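Local coordinates for class II aldolase/adducin N-terminal domain-containing protein (Thermoplasma acidophilum, PDB 3M4R) that is of unknown function but binds a zinc ion in its N-terminal class II aldolase-like domain, part of a longer protein that probably has oxidoreductase activity, at residues Val43-Arg48 / Val57-Asn62; Gly77-Asp82 / Ser104-Ser109. All coordinates share one frame; numbering follows the deposited sequence.

Contact 1 of 2, residues Val43-Arg48 / Val57-Asn62; sequences VKTTER and VLRVKN
Glu47 OE2 takes a hydrogen bond from Arg59 NE at 2.8 Å, while Glu47 OE1 receives Arg59 NH2, also at 2.8 Å, so the guanidinium grips the carboxylate side-on with one nitrogen to each oxygen. Both oxygens use their syn lone pairs, and the two planes are nearly coplanar, 24° apart. A bend at chi2 (-76°) carries the guanidinium of Arg59 across to Glu47. Glu47 crosses Val57 at about a right angle, and Val57 CG2 lies 3.7 Å from Glu47 OE1. Thr45 CG2 meets Arg59 CG at 3.8 Å. The backbones form an antiparallel beta hairpin in which Val43 with Arg59 and Thr45 with Val57 are hydrogen-bonded pairs. On the other face of the sheet Lys44 CG rests against Leu58 CD1 at 3.8 Å, and the Lys44 ammonium goes on to carbonyls such as that of Tyr125. Arg59 NH1 also pairs with Glu110. Shortened to an alanine here, the side chain would probably leave Glu47 without its mate, and Glu110 without one of its charged partners. Shared between two acids, the guanidinium would be expected to hold both in the ionised form.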
loop_
_atom_site.group_PDB
_atom_site.type_symbol
_atom_site.label_atom_id
_atom_site.label_comp_id
_atom_site.label_asym_id
_atom_site.label_seq_id
_atom_site.Cartn_x
_atom_site.Cartn_y
_atom_site.Cartn_z
ATOM N N VAL A 43 -6.841 -4.513 -0.323
ATOM C CA VAL A 43 -7.057 -5.812 -0.896
ATOM C C VAL A 43 -8.009 -5.658 -2.097
ATOM O O VAL A 43 -8.994 -4.940 -2.001
ATOM C CB VAL A 43 -7.619 -6.799 0.129
ATOM C CG1 VAL A 43 -8.899 -6.287 0.732
ATOM C CG2 VAL A 43 -7.742 -8.212 -0.499
ATOM N N LYS A 44 -7.672 -6.307 -3.209
ATOM C CA LYS A 44 -8.544 -6.372 -4.378
ATOM C C LYS A 44 -9.491 -7.579 -4.270
ATOM O O LYS A 44 -9.071 -8.716 -4.010
ATOM C CB LYS A 44 -7.724 -6.440 -5.658
ATOM C CG LYS A 44 -6.912 -5.165 -5.891
ATOM C CD LYS A 44 -5.972 -5.325 -7.074
ATOM C CE LYS A 44 -5.027 -4.097 -7.212
ATOM N NZ LYS A 44 -4.002 -3.991 -6.113
ATOM N N THR A 45 -10.793 -7.315 -4.409
ATOM C CA THR A 45 -11.782 -8.287 -4.014
ATOM C C THR A 45 -12.956 -8.279 -4.959
ATOM O O THR A 45 -13.102 -7.362 -5.751
ATOM C CB THR A 45 -12.190 -8.001 -2.555
ATOM O OG1 THR A 45 -12.852 -9.154 -2.014
ATOM C CG2 THR A 45 -13.052 -6.757 -2.439
ATOM N N THR A 46 -13.793 -9.313 -4.889
ATOM C CA THR A 46 -15.023 -9.391 -5.712
ATOM C C THR A 46 -16.227 -9.133 -4.870
ATOM O O THR A 46 -16.396 -9.763 -3.825
ATOM C CB THR A 46 -15.114 -10.787 -6.316
ATOM O OG1 THR A 46 -13.893 -11.029 -6.989
ATOM C CG2 THR A 46 -16.261 -10.955 -7.315
ATOM N N GLU A 47 -17.079 -8.202 -5.331
ATOM C CA GLU A 47 -18.268 -7.823 -4.631
ATOM C C GLU A 47 -19.410 -7.609 -5.637
ATOM O O GLU A 47 -19.176 -7.483 -6.841
ATOM C CB GLU A 47 -18.042 -6.504 -3.893
ATOM C CG GLU A 47 -16.834 -6.503 -3.046
ATOM C CD GLU A 47 -16.719 -5.273 -2.158
ATOM O OE1 GLU A 47 -17.530 -4.314 -2.296
ATOM O OE2 GLU A 47 -15.784 -5.267 -1.325
ATOM N N ARG A 48 -20.636 -7.620 -5.128
ATOM C CA ARG A 48 -21.814 -7.241 -5.910
ATOM C C ARG A 48 -22.071 -5.793 -5.657
ATOM O O ARG A 48 -22.034 -5.363 -4.519
ATOM C CB ARG A 48 -23.057 -8.057 -5.481
ATOM N N VAL A 57 -13.295 -4.733 -6.795
ATOM C CA VAL A 57 -13.332 -3.618 -5.861
ATOM C C VAL A 57 -11.978 -3.582 -5.149
ATOM O O VAL A 57 -11.485 -4.628 -4.704
ATOM C CB VAL A 57 -14.458 -3.751 -4.828
ATOM C CG1 VAL A 57 -14.420 -2.631 -3.812
ATOM C CG2 VAL A 57 -15.905 -3.777 -5.538
ATOM N N LEU A 58 -11.397 -2.386 -5.061
ATOM C CA LEU A 58 -10.276 -2.118 -4.223
ATOM C C LEU A 58 -10.791 -1.647 -2.898
ATOM O O LEU A 58 -11.379 -0.597 -2.778
ATOM C CB LEU A 58 -9.314 -1.062 -4.835
ATOM C CG LEU A 58 -8.061 -0.725 -4.004
ATOM C CD1 LEU A 58 -7.004 -1.876 -4.086
ATOM C CD2 LEU A 58 -7.503 0.620 -4.521
ATOM N N ARG A 59 -10.563 -2.452 -1.874
ATOM C CA ARG A 59 -10.922 -2.087 -0.512
ATOM C C ARG A 59 -9.653 -1.510 0.099
ATOM O O ARG A 59 -8.674 -2.224 0.343
ATOM C CB ARG A 59 -11.404 -3.326 0.267
ATOM C CG ARG A 59 -12.860 -3.776 -0.013
ATOM C CD ARG A 59 -13.874 -2.871 0.690
ATOM N NE ARG A 59 -15.216 -3.009 0.142
ATOM C CZ ARG A 59 -16.279 -2.256 0.450
ATOM N NH1 ARG A 59 -16.224 -1.319 1.369
ATOM N NH2 ARG A 59 -17.435 -2.449 -0.200
ATOM N N VAL A 60 -9.659 -0.206 0.298
ATOM C CA VAL A 60 -8.473 0.532 0.664
ATOM C C VAL A 60 -8.732 1.250 1.972
ATOM O O VAL A 60 -9.838 1.710 2.237
ATOM C CB VAL A 60 -8.049 1.545 -0.412
ATOM C CG1 VAL A 60 -9.138 2.649 -0.630
ATOM C CG2 VAL A 60 -6.713 2.211 -0.072
ATOM N N LYS A 61 -7.685 1.336 2.792
ATOM C CA LYS A 61 -7.744 2.011 4.068
ATOM C C LYS A 61 -8.336 3.397 3.953
ATOM O O LYS A 61 -8.000 4.110 3.036
ATOM C CB LYS A 61 -6.329 2.099 4.656
ATOM C CG LYS A 61 -6.307 2.580 6.060
ATOM C CD LYS A 61 -5.683 3.873 6.159
ATOM C CE LYS A 61 -5.369 4.231 7.598
ATOM N NZ LYS A 61 -5.958 5.605 7.865
ATOM N N ASN A 62 -9.198 3.781 4.900
ATOM C CA ASN A 62 -9.872 5.072 4.842
ATOM C C ASN A 62 -9.522 5.948 6.025
ATOM O O ASN A 62 -8.750 5.541 6.877
ATOM C CB ASN A 62 -11.398 4.898 4.644
ATOM C CG ASN A 62 -12.070 4.212 5.784
ATOM O OD1 ASN A 62 -11.745 4.468 6.940
ATOM N ND2 ASN A 62 -13.082 3.373 5.471
#

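Contact 2 of 2, residues Gly77-Asp82 / Ser104-Ser109; sequences GIRMDD and SMVNPS
Ile78 and Met105 (a selenomethionine) set CG1 and CG anti to their carbonyl carbons (chi1 -58° and -79°), and the chains cross, Ile78 CD1 lying 3.7 Å from Met105 CG. These two residues form a single backbone bridge, by which the loop after helix 94-103 lines the edge strand 75-79 of the domain's mixed sheet. Two hydrogen bonds flank it: Arg79 N gives to Ser104 O at 2.9 Å, almost straight at 174°, and Val106 N gives to Gly77 O at 2.9 Å from above the carbonyl plane. Gly77 suits its place: Val106 CG2 lies 3.9 Å from Gly77 CA, where a side chain would probably crowd the valine in the conformer given. Arg79 is the N-cap residue of helix 80-85; Arg79 CG meets Val106 CG1 at 4.0 Å, the side chains crossing at a slant, and the guanidinium carries on to Asp49. In the first turn of the helix, Asp82 CB meets Ser104 OG at 3.4 Å; the small serine fits there, its hydroxyl bonded to Tyr100 O. Asn107 OD1 closes an Asx turn by accepting from Ser109 N. A water bridges Gly77 O (2.7 Å) and Asn107 N (2.8 Å), accepting from the amide.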
loop_
_atom_site.group_PDB
_atom_site.type_symbol
_atom_site.label_atom_id
_atom_site.label_comp_id
_atom_site.label_asym_id
_atom_site.label_seq_id
_atom_site.Cartn_x
_atom_site.Cartn_y
_atom_site.Cartn_z
ATOM N N GLY A 77 -14.605 0.946 -0.367
ATOM C CA GLY A 77 -14.631 0.260 -1.658
ATOM C C GLY A 77 -14.520 1.205 -2.830
ATOM O O GLY A 77 -15.387 2.088 -2.983
ATOM N N ILE A 78 -13.510 0.981 -3.678
ATOM C CA ILE A 78 -13.283 1.764 -4.898
ATOM C C ILE A 78 -13.409 0.846 -6.088
ATOM O O ILE A 78 -12.832 -0.256 -6.123
ATOM C CB ILE A 78 -11.868 2.453 -4.871
ATOM C CG1 ILE A 78 -11.731 3.365 -3.643
ATOM C CG2 ILE A 78 -11.546 3.247 -6.176
ATOM C CD1 ILE A 78 -12.678 4.605 -3.576
ATOM N N ARG A 79 -14.168 1.256 -7.073
ATOM C CA ARG A 79 -14.319 0.431 -8.277
ATOM C C ARG A 79 -12.987 0.361 -8.998
ATOM O O ARG A 79 -12.418 1.377 -9.315
ATOM C CB ARG A 79 -15.365 1.010 -9.231
ATOM C CG ARG A 79 -16.749 1.152 -8.626
ATOM C CD ARG A 79 -17.784 1.796 -9.561
ATOM N NE ARG A 79 -19.047 1.654 -8.864
ATOM C CZ ARG A 79 -19.909 0.661 -9.023
ATOM N NH1 ARG A 79 -19.735 -0.267 -9.959
ATOM N NH2 ARG A 79 -20.984 0.643 -8.262
HETATM N N MSE A 80 -12.490 -0.851 -9.266
HETATM C CA MSE A 80 -11.213 -1.006 -9.949
HETATM C C MSE A 80 -11.318 -0.564 -11.393
HETATM O O MSE A 80 -10.367 0.018 -11.902
HETATM C CB MSE A 80 -10.681 -2.451 -9.896
HETATM C CG MSE A 80 -9.907 -2.715 -8.565
HETATM SE SE MSE A 80 -8.214 -1.743 -8.405
HETATM C CE MSE A 80 -7.360 -2.681 -9.885
ATOM N N ASP A 81 -12.445 -0.812 -12.047
ATOM C CA ASP A 81 -12.643 -0.315 -13.408
ATOM C C ASP A 81 -12.376 1.186 -13.467
ATOM O O ASP A 81 -11.650 1.651 -14.320
ATOM C CB ASP A 81 -14.082 -0.532 -13.873
ATOM C CG ASP A 81 -14.314 -1.910 -14.454
ATOM O OD1 ASP A 81 -13.338 -2.668 -14.650
ATOM O OD2 ASP A 81 -15.512 -2.225 -14.752
ATOM N N ASP A 82 -12.938 1.924 -12.512
ATOM C CA ASP A 82 -12.763 3.379 -12.417
ATOM C C ASP A 82 -11.287 3.754 -12.110
ATOM O O ASP A 82 -10.687 4.606 -12.747
ATOM C CB ASP A 82 -13.637 3.938 -11.318
ATOM C CG ASP A 82 -15.119 3.998 -11.680
ATOM O OD1 ASP A 82 -15.518 3.418 -12.721
ATOM O OD2 ASP A 82 -15.865 4.675 -10.917
ATOM N N SER A 104 -15.644 7.348 -7.628
ATOM C CA SER A 104 -15.302 5.922 -7.865
ATOM C C SER A 104 -15.682 5.022 -6.679
ATOM O O SER A 104 -15.458 3.809 -6.700
ATOM C CB SER A 104 -13.815 5.771 -8.169
ATOM O OG SER A 104 -13.431 6.614 -9.252
HETATM N N MSE A 105 -16.325 5.612 -5.678
HETATM C CA MSE A 105 -16.696 4.891 -4.442
HETATM C C MSE A 105 -17.919 4.031 -4.694
HETATM O O MSE A 105 -18.927 4.492 -5.232
HETATM C CB MSE A 105 -16.998 5.855 -3.303
HETATM C CG MSE A 105 -15.761 6.396 -2.640
HETATM SE SE MSE A 105 -16.148 7.865 -1.497
HETATM C CE MSE A 105 -16.696 6.832 0.139
ATOM N N VAL A 106 -17.831 2.763 -4.333
ATOM C CA VAL A 106 -18.982 1.861 -4.403
ATOM C C VAL A 106 -20.110 2.314 -3.468
ATOM O O VAL A 106 -21.275 2.165 -3.776
ATOM C CB VAL A 106 -18.580 0.393 -4.112
ATOM C CG1 VAL A 106 -17.300 0.056 -4.827
ATOM C CG2 VAL A 106 -18.409 0.156 -2.604
ATOM N N ASN A 107 -19.765 2.908 -2.342
ATOM C CA ASN A 107 -20.737 3.407 -1.435
ATOM C C ASN A 107 -20.298 4.761 -0.933
ATOM O O ASN A 107 -19.543 4.868 0.035
ATOM C CB ASN A 107 -21.015 2.487 -0.245
ATOM C CG ASN A 107 -22.074 3.092 0.709
ATOM O OD1 ASN A 107 -22.609 4.203 0.505
ATOM N ND2 ASN A 107 -22.396 2.344 1.733
ATOM N N PRO A 108 -20.867 5.820 -1.529
ATOM C CA PRO A 108 -20.374 7.156 -1.232
ATOM C C PRO A 108 -20.550 7.577 0.238
ATOM O O PRO A 108 -19.998 8.595 0.621
ATOM C CB PRO A 108 -21.186 8.058 -2.191
ATOM C CG PRO A 108 -21.551 7.180 -3.375
ATOM C CD PRO A 108 -21.758 5.778 -2.721
ATOM N N SER A 109 -21.285 6.819 1.042
ATOM C CA SER A 109 -21.453 7.171 2.451
ATOM C C SER A 109 -20.325 6.608 3.320
ATOM O O SER A 109 -20.212 6.961 4.484
ATOM C CB SER A 109 -22.807 6.698 2.994
ATOM O OG SER A 109 -22.840 5.293 3.142
HETATM O O HOH W 1 -17.227 3.163 -1.287
#

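In the fold
From the N terminus, strand 40-48 turns into strand 54-61, and contact 1 closes this hairpin over a short connection. The chain continues into strand 75-79 at the sheet's edge, then through helices 80-85 and 94-103 to the loop that contact 2 brings back to that edge. The two contacts are thus in series, neither nested nor crossed, with centres about 9 Å apart. Strands 54-61 and 75-79 are sheet neighbours and join them directly: Leu58 N lies 2.8 Å from Ile78 O, a probable hydrogen bond, and Val57 CG1 packs on Gly77 CA. Glu110, just past contact 2 and the acid that also meets the hairpin, bonds the Gly77 amide, tying loop, edge strand and hairpin together.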